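Local coordinates for protein dimethyladenosine transferase, putative (Plasmodium falciparum, PDB 2H1R) that probably dimethylates adenine bases of ribosomal RNA at N6, using S-adenosyl-L-methionine as the methyl donor, at residues R147-V152 / V190-I195; S155-L160 / I214-K219; K165-V170 / T203-W208; L261-H266 / L287-K292. All coordinates share one frame; numbering follows the deposited sequence. Where two conformers were deposited one is given.

Contact 1: residues R147-V152 / V190-I195; sequences RMLANV and VIVKLI
Met148 and Leu149 rest on Val190, Val192 and Leu194 of strand 189-196. The contact is wholly apolar. Its closer part is made by the tip of Met148. The methyl carbon Met148 CE lies 3.8 Å from Leu194 CD2. The side chain is extended as far as SD and then bends (chi3 72°), which turns CE onto the strand. Met148 and Leu194 cross at about a right angle and touch through their terminal methyls. The same Met148 CE also reaches Val192 CG2, at 4.2 Å. This end is buried: Phe140 from strand 135-141 and Leu160 and Val164 from helix 159-167 also pack on Met148.

Leu149 makes the looser part. It follows the last turn of helix 142-148 and is partly exposed. Its branch slides past Val192 in the opposite direction, with Leu149 CD1 3.9 Å from Val192 CG1. Toward Val190 the packing thins, and Leu149 CD1 stays 4.4 Å from Val190 CG1. Lys172 of strand 168-176 touches both Leu149 and Val190 here.

Ile191 points to the other face of the sheet, against Val137, Met139 and Val176. A helix end thus covers one face of the antiparallel strand 189-196, which is inserted between strands 135-141 and 168-176. This strand insertion is the hallmark of the Rossmann-like fold of class I S-adenosyl-L-methionine-dependent methyltransferases.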
# COMPACT_ATOMS: atom_id res chain seq x y z
N ARG A 147 -4.66 -1.67 10.88
CA ARG A 147 -3.25 -2.01 10.54
C ARG A 147 -2.54 -0.97 9.66
O ARG A 147 -1.40 -0.60 9.89
CB ARG A 147 -3.23 -3.32 9.80
CG ARG A 147 -3.62 -4.55 10.60
CD ARG A 147 -2.66 -5.69 10.29
NE ARG A 147 -2.87 -6.33 9.00
CZ ARG A 147 -1.90 -6.81 8.21
NH1 ARG A 147 -0.61 -6.69 8.55
NH2 ARG A 147 -2.21 -7.38 7.07
N MET A 148 -3.23 -0.47 8.63
CA MET A 148 -2.63 0.52 7.76
C MET A 148 -2.42 1.79 8.58
O MET A 148 -1.51 2.53 8.33
CB MET A 148 -3.57 0.84 6.59
CG MET A 148 -3.72 -0.28 5.57
SD MET A 148 -4.96 0.23 4.37
CE MET A 148 -4.06 1.50 3.45
N LEU A 149 -3.30 2.03 9.55
CA LEU A 149 -3.30 3.25 10.35
C LEU A 149 -2.50 3.07 11.66
O LEU A 149 -2.43 3.97 12.48
CB LEU A 149 -4.75 3.65 10.69
CG LEU A 149 -5.57 4.18 9.49
CD1 LEU A 149 -7.09 4.23 9.83
CD2 LEU A 149 -5.07 5.51 9.10
N ALA A 150 -1.93 1.90 11.86
CA ALA A 150 -1.24 1.61 13.14
C ALA A 150 -0.16 2.59 13.60
O ALA A 150 0.61 3.19 12.80
CB ALA A 150 -0.79 0.18 13.17
N ASN A 151 -0.10 2.79 14.92
CA ASN A 151 0.95 3.63 15.50
C ASN A 151 2.25 2.84 15.73
O ASN A 151 2.23 1.65 16.04
CB ASN A 151 0.51 4.23 16.84
CG ASN A 151 -0.79 5.01 16.73
OD1 ASN A 151 -1.78 4.65 17.36
ND2 ASN A 151 -0.79 6.07 15.94
N VAL A 152 3.36 3.54 15.58
CA VAL A 152 4.69 2.92 15.77
C VAL A 152 4.79 2.40 17.22
O VAL A 152 4.40 3.09 18.16
CB VAL A 152 5.81 3.90 15.43
CG1 VAL A 152 5.73 5.14 16.27
CG2 VAL A 152 7.23 3.25 15.57
N VAL A 190 -13.94 0.98 7.37
CA VAL A 190 -13.28 2.25 7.58
C VAL A 190 -12.86 2.72 6.19
O VAL A 190 -12.42 1.92 5.38
CB VAL A 190 -12.02 2.10 8.47
CG1 VAL A 190 -11.18 3.41 8.49
CG2 VAL A 190 -12.40 1.71 9.90
N ILE A 191 -13.02 4.01 5.94
CA ILE A 191 -12.53 4.63 4.72
C ILE A 191 -11.28 5.40 5.03
O ILE A 191 -11.24 6.21 5.97
CB ILE A 191 -13.60 5.57 4.09
CG1 ILE A 191 -14.84 4.71 3.77
CG2 ILE A 191 -12.99 6.28 2.83
CD1 ILE A 191 -16.09 5.45 3.49
N VAL A 192 -10.25 5.15 4.23
CA VAL A 192 -8.94 5.80 4.38
C VAL A 192 -8.61 6.52 3.08
O VAL A 192 -9.17 6.17 2.01
CB VAL A 192 -7.80 4.79 4.74
CG1 VAL A 192 -8.08 4.11 6.08
CG2 VAL A 192 -7.63 3.75 3.69
N LYS A 193 -7.76 7.53 3.19
CA LYS A 193 -7.24 8.28 2.04
C LYS A 193 -5.74 8.13 1.97
O LYS A 193 -5.06 8.19 3.00
CB LYS A 193 -7.60 9.76 2.20
CG LYS A 193 -7.15 10.68 1.03
CD LYS A 193 -7.65 12.13 1.26
CE LYS A 193 -6.75 12.88 2.26
NZ LYS A 193 -7.23 14.31 2.62
N LEU A 194 -5.26 7.87 0.76
CA LEU A 194 -3.84 7.72 0.47
C LEU A 194 -3.45 8.81 -0.52
O LEU A 194 -4.07 8.90 -1.60
CB LEU A 194 -3.52 6.39 -0.20
CG LEU A 194 -3.98 5.04 0.36
CD1 LEU A 194 -3.30 3.88 -0.38
CD2 LEU A 194 -3.70 4.97 1.83
N ILE A 195 -2.44 9.59 -0.15
CA ILE A 195 -1.78 10.51 -1.06
C ILE A 195 -0.31 10.11 -1.28
O ILE A 195 0.51 10.35 -0.41
CB ILE A 195 -1.78 11.96 -0.52
CG1 ILE A 195 -3.14 12.38 0.06
CG2 ILE A 195 -1.24 12.88 -1.61
CD1 ILE A 195 -4.20 12.66 -0.95

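Contact 2: residues S155-L160 / I214-K219; sequences SNYSRL and ICFSRK
Lys219 reaches across to the loop at 155-157 and gives its ammonium group to two backbone carbonyls. Lys219 NZ is 2.9 Å from Ser155 O. It lies equally far, 2.9 Å, from Tyr157 O. Beyond CG the chain is fully extended, which carries NZ to both acceptors. It sits above both carbonyl planes, 38° out of that of Ser155 and 44° out of that of Tyr157. Neither bond therefore follows a lone pair. The two bonds tie the loop before helix 159-167 to Lys219, which is likely to restrain it.

Ser158 is the N-cap of that helix, and its backbone N is bonded to Thr161 OG1. Phe216 and Lys219 come from the C-terminal part of helix 205-216 and the chain just after it. The contact thus joins the methyltransferase domain to the C-terminal helical domain, the two-domain plan of the rRNA adenine dimethylase family.

Phe216 packs beside the lysine. One ring face lies under the first helical residue, with Phe216 CD2 3.7 Å from Arg159 N. The ring edge meets the loop, and Phe216 CE2 is 3.9 Å from Tyr157 O. Phe216 CZ approaches the Tyr157 ring obliquely, 4.4 Å from Tyr157 CE2.

Three other polar ends have their partners outside the two segments. Tyr157 OH is bonded to Leu277 O, and only weakly to Lys165 NZ. Arg159 NH2 forms a salt bridge with Asp209, and Ser155 OG bonds Arg220 NH2.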
# COMPACT_ATOMS: atom_id res chain seq x y z
N SER A 155 1.33 -3.19 19.02
CA SER A 155 1.55 -4.56 18.59
C SER A 155 0.95 -4.89 17.22
O SER A 155 1.33 -5.89 16.62
CB SER A 155 1.07 -5.58 19.63
OG SER A 155 1.83 -5.44 20.82
N ASN A 156 0.03 -4.06 16.75
CA ASN A 156 -0.56 -4.30 15.38
C ASN A 156 0.21 -3.52 14.29
O ASN A 156 -0.20 -3.48 13.12
CB ASN A 156 -2.08 -3.96 15.32
CG ASN A 156 -2.35 -2.49 15.56
OD1 ASN A 156 -1.57 -1.79 16.22
ND2 ASN A 156 -3.47 -2.00 15.01
N TYR A 157 1.33 -2.92 14.66
CA TYR A 157 2.18 -2.18 13.68
C TYR A 157 3.03 -3.20 12.94
O TYR A 157 3.64 -4.05 13.56
CB TYR A 157 3.01 -1.18 14.46
CG TYR A 157 3.97 -0.31 13.69
CD1 TYR A 157 3.51 0.74 12.90
CD2 TYR A 157 5.34 -0.52 13.78
CE1 TYR A 157 4.40 1.61 12.23
CE2 TYR A 157 6.24 0.32 13.12
CZ TYR A 157 5.76 1.35 12.32
OH TYR A 157 6.65 2.18 11.66
N SER A 158 3.03 -3.15 11.60
CA SER A 158 3.57 -4.28 10.82
C SER A 158 4.29 -3.81 9.54
O SER A 158 4.36 -2.58 9.27
CB SER A 158 2.46 -5.28 10.47
OG SER A 158 1.61 -4.73 9.47
N ARG A 159 4.82 -4.78 8.80
CA ARG A 159 5.46 -4.49 7.49
C ARG A 159 4.46 -3.77 6.58
O ARG A 159 4.82 -2.80 5.93
CB ARG A 159 5.92 -5.79 6.86
CG ARG A 159 6.64 -5.61 5.50
CD ARG A 159 7.14 -6.93 4.99
NE ARG A 159 6.13 -7.99 5.08
CZ ARG A 159 5.31 -8.32 4.09
NH1 ARG A 159 4.40 -9.28 4.28
NH2 ARG A 159 5.39 -7.72 2.91
N LEU A 160 3.20 -4.19 6.59
CA LEU A 160 2.16 -3.48 5.81
C LEU A 160 2.14 -2.01 6.12
O LEU A 160 2.16 -1.16 5.21
CB LEU A 160 0.75 -4.05 6.11
CG LEU A 160 -0.43 -3.15 5.72
CD1 LEU A 160 -0.52 -3.01 4.18
CD2 LEU A 160 -1.76 -3.68 6.30
N ILE A 214 12.72 -9.65 6.65
CA ILE A 214 13.73 -10.13 7.57
C ILE A 214 13.51 -9.56 8.97
O ILE A 214 13.48 -10.31 9.96
CB ILE A 214 15.18 -9.78 7.10
CG1 ILE A 214 15.49 -10.48 5.79
CG2 ILE A 214 16.21 -10.22 8.14
CD1 ILE A 214 16.82 -10.03 5.16
N CYS A 215 13.36 -8.25 9.04
CA CYS A 215 13.24 -7.52 10.30
C CYS A 215 11.91 -7.81 11.01
O CYS A 215 11.91 -7.95 12.24
CB CYS A 215 13.39 -6.02 10.06
SG CYS A 215 15.08 -5.60 9.48
N PHE A 216 10.82 -7.91 10.26
CA PHE A 216 9.50 -8.12 10.88
C PHE A 216 9.18 -9.55 11.18
O PHE A 216 8.15 -9.83 11.75
CB PHE A 216 8.35 -7.37 10.17
CG PHE A 216 8.24 -5.92 10.56
CD1 PHE A 216 9.12 -4.99 10.04
CD2 PHE A 216 7.28 -5.49 11.51
CE1 PHE A 216 9.07 -3.65 10.43
CE2 PHE A 216 7.22 -4.14 11.92
CZ PHE A 216 8.11 -3.22 11.39
N SER A 217 10.07 -10.48 10.83
CA SER A 217 9.91 -11.88 11.18
C SER A 217 9.83 -12.10 12.70
O SER A 217 9.17 -13.02 13.17
CB SER A 217 11.04 -12.73 10.63
OG SER A 217 10.95 -14.02 11.18
N ARG A 218 10.58 -11.29 13.44
CA ARG A 218 10.50 -11.29 14.91
C ARG A 218 10.57 -9.82 15.28
O ARG A 218 11.62 -9.31 15.62
CB ARG A 218 11.66 -12.13 15.51
CG ARG A 218 11.57 -13.62 15.06
CD ARG A 218 12.65 -14.57 15.59
NE ARG A 218 13.99 -14.04 15.84
CZ ARG A 218 15.06 -14.25 15.06
NH1 ARG A 218 14.94 -14.93 13.92
NH2 ARG A 218 16.24 -13.74 15.40
N LYS A 219 9.42 -9.13 15.18
CA LYS A 219 9.42 -7.66 15.20
C LYS A 219 9.73 -7.01 16.56
O LYS A 219 10.13 -5.85 16.63
CB LYS A 219 8.13 -7.14 14.58
CG LYS A 219 6.83 -7.37 15.47
CD LYS A 219 5.60 -6.99 14.57
CE LYS A 219 4.28 -7.17 15.33
NZ LYS A 219 3.09 -6.72 14.52

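Contact 3: residues K165-V170 / T203-W208; sequences KLFCKV and TNFDEW
Phe167, Phe205 and Trp208 form an aromatic cluster, and Leu166 packs on it, between the end of helix 159-167 and the start of helix 205-216. Leu166 CD2 sits over the face of the indole in a CH-pi contact. It is 3.6 Å from the centroid of the six-membered ring of Trp208. Leu166 CG is anti to the backbone N (chi1 175°), and this carries the methyl out to the ring. The Thr203 side chain leans on the same Leu166 CD2.

Phe167 turns an edge toward the five-membered ring of Trp208, with the planes at 82°. This is an edge-to-face pair. Phe205 meets Phe167 obliquely, and Phe167 CE2 approaches the rim of Phe205 at CD1, 3.5 Å away.

Further out, Leu283 of helix 279-291 packs on Leu166, Thr203 and Trp208, and Phe282 adds to Trp208. Phe201 brings another ring to Phe167. Ser200 O holds Thr203 OG1 by a hydrogen bond. Asn204 is the N-cap of helix 205-216. Its cap is a weak bond: Asp206 N lies 3.2 Å from Asn204 OD1, with an N-H...O angle of 121°.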
# COMPACT_ATOMS: atom_id res chain seq x y z
N LYS A 165 3.23 3.72 4.72
CA LYS A 165 3.74 4.98 5.18
C LYS A 165 4.89 5.48 4.27
O LYS A 165 5.07 6.69 4.11
CB LYS A 165 4.26 4.85 6.62
CG LYS A 165 3.18 4.82 7.73
CD LYS A 165 3.78 4.41 9.06
CE LYS A 165 4.47 5.60 9.74
NZ LYS A 165 5.35 5.11 10.88
N LEU A 166 5.65 4.54 3.72
CA LEU A 166 6.75 4.94 2.86
C LEU A 166 6.18 5.56 1.60
O LEU A 166 6.65 6.62 1.18
CB LEU A 166 7.65 3.75 2.48
CG LEU A 166 8.74 4.17 1.46
CD1 LEU A 166 9.66 5.17 2.05
CD2 LEU A 166 9.54 3.00 0.99
N PHE A 167 5.19 4.92 1.02
CA PHE A 167 4.69 5.34 -0.28
C PHE A 167 3.64 6.46 -0.27
O PHE A 167 3.52 7.21 -1.26
CB PHE A 167 4.35 4.12 -1.12
CG PHE A 167 5.58 3.28 -1.44
CD1 PHE A 167 6.50 3.72 -2.41
CD2 PHE A 167 5.87 2.13 -0.69
CE1 PHE A 167 7.66 2.99 -2.67
CE2 PHE A 167 7.05 1.38 -0.94
CZ PHE A 167 7.94 1.80 -1.93
N CYS A 168 2.93 6.60 0.85
CA CYS A 168 1.82 7.55 0.94
C CYS A 168 1.73 8.27 2.29
O CYS A 168 2.41 7.92 3.25
CB CYS A 168 0.50 6.82 0.66
SG CYS A 168 0.46 5.78 -0.83
N LYS A 169 0.92 9.32 2.32
CA LYS A 169 0.35 9.82 3.56
C LYS A 169 -1.02 9.14 3.62
O LYS A 169 -1.82 9.23 2.66
CB LYS A 169 0.20 11.34 3.53
CG LYS A 169 1.50 12.05 3.12
CD LYS A 169 1.31 13.56 3.07
CE LYS A 169 0.71 14.00 1.73
NZ LYS A 169 -0.07 15.26 1.87
N VAL A 170 -1.26 8.46 4.73
CA VAL A 170 -2.48 7.72 4.98
C VAL A 170 -3.27 8.40 6.09
O VAL A 170 -2.73 8.62 7.19
CB VAL A 170 -2.18 6.29 5.44
CG1 VAL A 170 -3.46 5.41 5.39
CG2 VAL A 170 -1.09 5.70 4.59
N THR A 203 12.76 4.34 -4.25
CA THR A 203 13.12 3.11 -3.52
C THR A 203 12.92 1.84 -4.35
O THR A 203 11.92 1.70 -5.03
CB THR A 203 12.23 2.97 -2.27
OG1 THR A 203 12.45 4.11 -1.45
CG2 THR A 203 12.60 1.72 -1.48
N ASN A 204 13.89 0.93 -4.31
CA ASN A 204 13.76 -0.35 -4.95
C ASN A 204 12.87 -1.22 -4.09
O ASN A 204 13.29 -1.71 -3.02
CB ASN A 204 15.14 -0.99 -5.13
CG ASN A 204 15.07 -2.36 -5.75
OD1 ASN A 204 14.00 -2.93 -5.90
ND2 ASN A 204 16.22 -2.90 -6.12
N PHE A 205 11.61 -1.34 -4.51
CA PHE A 205 10.60 -2.00 -3.68
C PHE A 205 10.90 -3.46 -3.35
O PHE A 205 10.60 -3.89 -2.23
CB PHE A 205 9.20 -1.85 -4.25
CG PHE A 205 8.14 -2.46 -3.39
CD1 PHE A 205 7.71 -1.81 -2.26
CD2 PHE A 205 7.64 -3.72 -3.66
CE1 PHE A 205 6.74 -2.39 -1.42
CE2 PHE A 205 6.67 -4.31 -2.84
CZ PHE A 205 6.22 -3.62 -1.72
N ASP A 206 11.48 -4.20 -4.30
CA ASP A 206 11.90 -5.59 -4.06
C ASP A 206 12.86 -5.71 -2.87
O ASP A 206 12.67 -6.57 -2.00
CB ASP A 206 12.53 -6.23 -5.32
CG ASP A 206 11.53 -6.33 -6.49
OD1 ASP A 206 10.30 -6.36 -6.20
OD2 ASP A 206 11.95 -6.39 -7.68
N GLU A 207 13.86 -4.84 -2.81
CA GLU A 207 14.84 -4.92 -1.73
C GLU A 207 14.27 -4.38 -0.41
O GLU A 207 14.59 -4.91 0.65
CB GLU A 207 16.10 -4.11 -2.08
CG GLU A 207 17.00 -4.74 -3.10
CD GLU A 207 18.45 -4.33 -2.90
OE1 GLU A 207 19.11 -3.97 -3.92
OE2 GLU A 207 18.93 -4.36 -1.73
N TRP A 208 13.51 -3.29 -0.48
CA TRP A 208 12.83 -2.70 0.70
C TRP A 208 11.94 -3.73 1.36
O TRP A 208 12.04 -3.97 2.55
CB TRP A 208 11.96 -1.53 0.26
CG TRP A 208 11.03 -0.94 1.30
CD1 TRP A 208 9.69 -1.20 1.44
CD2 TRP A 208 11.36 0.02 2.30
NE1 TRP A 208 9.17 -0.44 2.46
CE2 TRP A 208 10.18 0.31 3.01
CE3 TRP A 208 12.54 0.68 2.66
CZ2 TRP A 208 10.15 1.23 4.07
CZ3 TRP A 208 12.50 1.59 3.72
CH2 TRP A 208 11.32 1.86 4.39

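Contact 4: residues L261-H266 / L287-K292; sequences LDVLEH and LEFNKK
Val263 is wedged between Glu288, Phe289 and Lys292, and its two methyls do different work. Its CG1 is anti to the backbone N (chi1 172°) and stands over the middle of the Phe289 ring. This CH-pi contact puts Val263 CG1 4.0 Å from the ring centroid. The same methyl touches the Glu288 stem, with Val263 CG1 3.7 Å from Glu288 CB. The other methyl turns to the lysine. Val263 CG2 lies only 3.4 Å from Lys292 CD, tighter than usual for two carbons. Lys292 is extended beyond CG and runs past the valine in the opposite direction. Leu264 CD2 comes up obliquely to the Phe289 ring. Phe227 and Phe296 meet that ring as well.

Helices 256-266 and 279-291 pack here in the C-terminal helical domain. Their short segments run at 138° to each other, with axes 9.8 Å apart.

Glu288 bends at chi2 (-73°), which brings its carboxylate toward His266. Glu288 OE2 lies near the plane of the imidazole at its edge, 3.9 Å from His266 CE1.

Lys292 passes the valine to reach polar partners. Its NZ bonds Tyr259 O, and the lysine makes a cation-pi contact with Tyr259. A water accepts from Lys292 NZ at 3.0 Å and donates to Asp262 OD2 at 2.7 Å. This water bridges Asp262 and Lys292, whose charged atoms are too far apart for a direct salt bridge. Most of the direct contact is apolar, around Val263, and any attraction between the two charges probably acts largely through the water.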
# COMPACT_ATOMS: atom_id res chain seq x y z
N LEU A 261 27.16 -6.54 10.70
CA LEU A 261 26.73 -5.96 12.00
C LEU A 261 27.24 -4.56 12.23
O LEU A 261 26.61 -3.77 12.95
CB LEU A 261 27.16 -6.85 13.19
CG LEU A 261 26.22 -7.93 13.71
CD1 LEU A 261 25.46 -8.63 12.62
CD2 LEU A 261 26.95 -8.93 14.62
N ASP A 262 28.40 -4.24 11.65
CA ASP A 262 28.95 -2.88 11.69
C ASP A 262 27.98 -1.81 11.11
O ASP A 262 28.04 -0.63 11.47
CB ASP A 262 30.29 -2.82 10.94
CG ASP A 262 31.49 -3.25 11.79
OD1 ASP A 262 31.35 -3.49 13.02
OD2 ASP A 262 32.59 -3.37 11.19
N VAL A 263 27.09 -2.21 10.21
CA VAL A 263 26.10 -1.27 9.67
C VAL A 263 25.17 -0.81 10.81
O VAL A 263 24.91 0.37 10.97
CB VAL A 263 25.29 -1.94 8.54
CG1 VAL A 263 24.11 -1.06 8.08
CG2 VAL A 263 26.24 -2.40 7.36
N LEU A 264 24.70 -1.78 11.60
CA LEU A 264 23.82 -1.51 12.75
C LEU A 264 24.53 -0.61 13.77
O LEU A 264 23.98 0.37 14.26
CB LEU A 264 23.38 -2.84 13.41
CG LEU A 264 22.63 -3.88 12.58
CD1 LEU A 264 22.19 -5.03 13.47
CD2 LEU A 264 21.42 -3.31 11.93
N GLU A 265 25.77 -0.97 14.06
CA GLU A 265 26.64 -0.23 14.95
C GLU A 265 26.81 1.21 14.50
O GLU A 265 26.62 2.12 15.30
CB GLU A 265 27.98 -0.96 15.06
CG GLU A 265 28.82 -0.58 16.26
CD GLU A 265 29.89 -1.63 16.56
OE1 GLU A 265 29.71 -2.82 16.18
OE2 GLU A 265 30.91 -1.26 17.18
N HIS A 266 27.11 1.41 13.22
CA HIS A 266 27.28 2.74 12.64
C HIS A 266 26.04 3.59 12.82
O HIS A 266 26.14 4.77 13.11
CB HIS A 266 27.63 2.67 11.16
CG HIS A 266 27.69 4.01 10.49
ND1 HIS A 266 26.76 4.43 9.56
CD2 HIS A 266 28.57 5.03 10.62
CE1 HIS A 266 27.06 5.64 9.14
NE2 HIS A 266 28.16 6.03 9.77
N LEU A 287 19.96 1.94 2.80
CA LEU A 287 21.01 2.77 2.16
C LEU A 287 22.42 2.35 2.60
O LEU A 287 23.31 2.15 1.77
CB LEU A 287 20.78 4.27 2.43
CG LEU A 287 21.76 5.28 1.80
CD1 LEU A 287 21.34 5.55 0.38
CD2 LEU A 287 21.73 6.62 2.56
N GLU A 288 22.61 2.18 3.91
CA GLU A 288 23.90 1.69 4.45
C GLU A 288 24.29 0.25 4.12
O GLU A 288 25.47 -0.01 3.78
CB GLU A 288 24.02 2.00 5.95
CG GLU A 288 23.84 3.48 6.23
CD GLU A 288 25.02 4.36 5.81
OE1 GLU A 288 26.10 3.83 5.45
OE2 GLU A 288 24.86 5.60 5.87
N PHE A 289 23.34 -0.70 4.17
CA PHE A 289 23.60 -2.04 3.61
C PHE A 289 24.01 -1.95 2.14
O PHE A 289 25.06 -2.48 1.76
CB PHE A 289 22.43 -3.01 3.77
CG PHE A 289 22.28 -3.56 5.17
CD1 PHE A 289 21.09 -3.36 5.89
CD2 PHE A 289 23.29 -4.31 5.75
CE1 PHE A 289 20.95 -3.89 7.19
CE2 PHE A 289 23.15 -4.84 7.03
CZ PHE A 289 21.98 -4.60 7.76
N ASN A 290 23.21 -1.25 1.33
CA ASN A 290 23.51 -1.22 -0.13
C ASN A 290 24.89 -0.58 -0.43
O ASN A 290 25.58 -1.03 -1.35
CB ASN A 290 22.43 -0.50 -0.91
CG ASN A 290 21.14 -1.30 -1.05
OD1 ASN A 290 20.16 -0.76 -1.53
ND2 ASN A 290 21.16 -2.61 -0.73
N LYS A 291 25.25 0.45 0.33
CA LYS A 291 26.56 1.13 0.22
C LYS A 291 27.72 0.14 0.40
O LYS A 291 28.78 0.25 -0.26
CB LYS A 291 26.63 2.29 1.21
CG LYS A 291 27.63 3.35 0.97
CD LYS A 291 27.25 4.67 1.72
N LYS A 292 27.49 -0.88 1.21
CA LYS A 292 28.48 -1.97 1.41
C LYS A 292 28.40 -3.08 0.42
O LYS A 292 29.14 -4.07 0.53
CB LYS A 292 28.33 -2.55 2.82
CG LYS A 292 28.97 -1.66 3.85
CD LYS A 292 28.88 -2.25 5.26
CE LYS A 292 30.08 -1.76 6.11
NZ LYS A 292 30.17 -2.41 7.45
O HOH W 1 32.91 -2.69 8.59

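How the contacts relate
Reading from the N terminus, segments 147-152, 155-160 and 165-170 come first, one shortly after another. Their partners then follow in a different order. Segment 190-195 closes contact 1, 203-208 closes contact 3, and 214-219 closes contact 2. Contact 3 is therefore nested within contact 2, and contact 1 crosses both. Contact 1 anchors the end of helix 142-148 to the central sheet. Contacts 2 and 3 tie opposite ends of helices 159-167 and 205-216 together. Strands 168-176 and 189-196 are neighbours, which links contacts 1 and 3. Contact 4 opens and closes later, within the helical domain. A probable hydrogen bond between Glu207 and Asn290 connects it to contact 3.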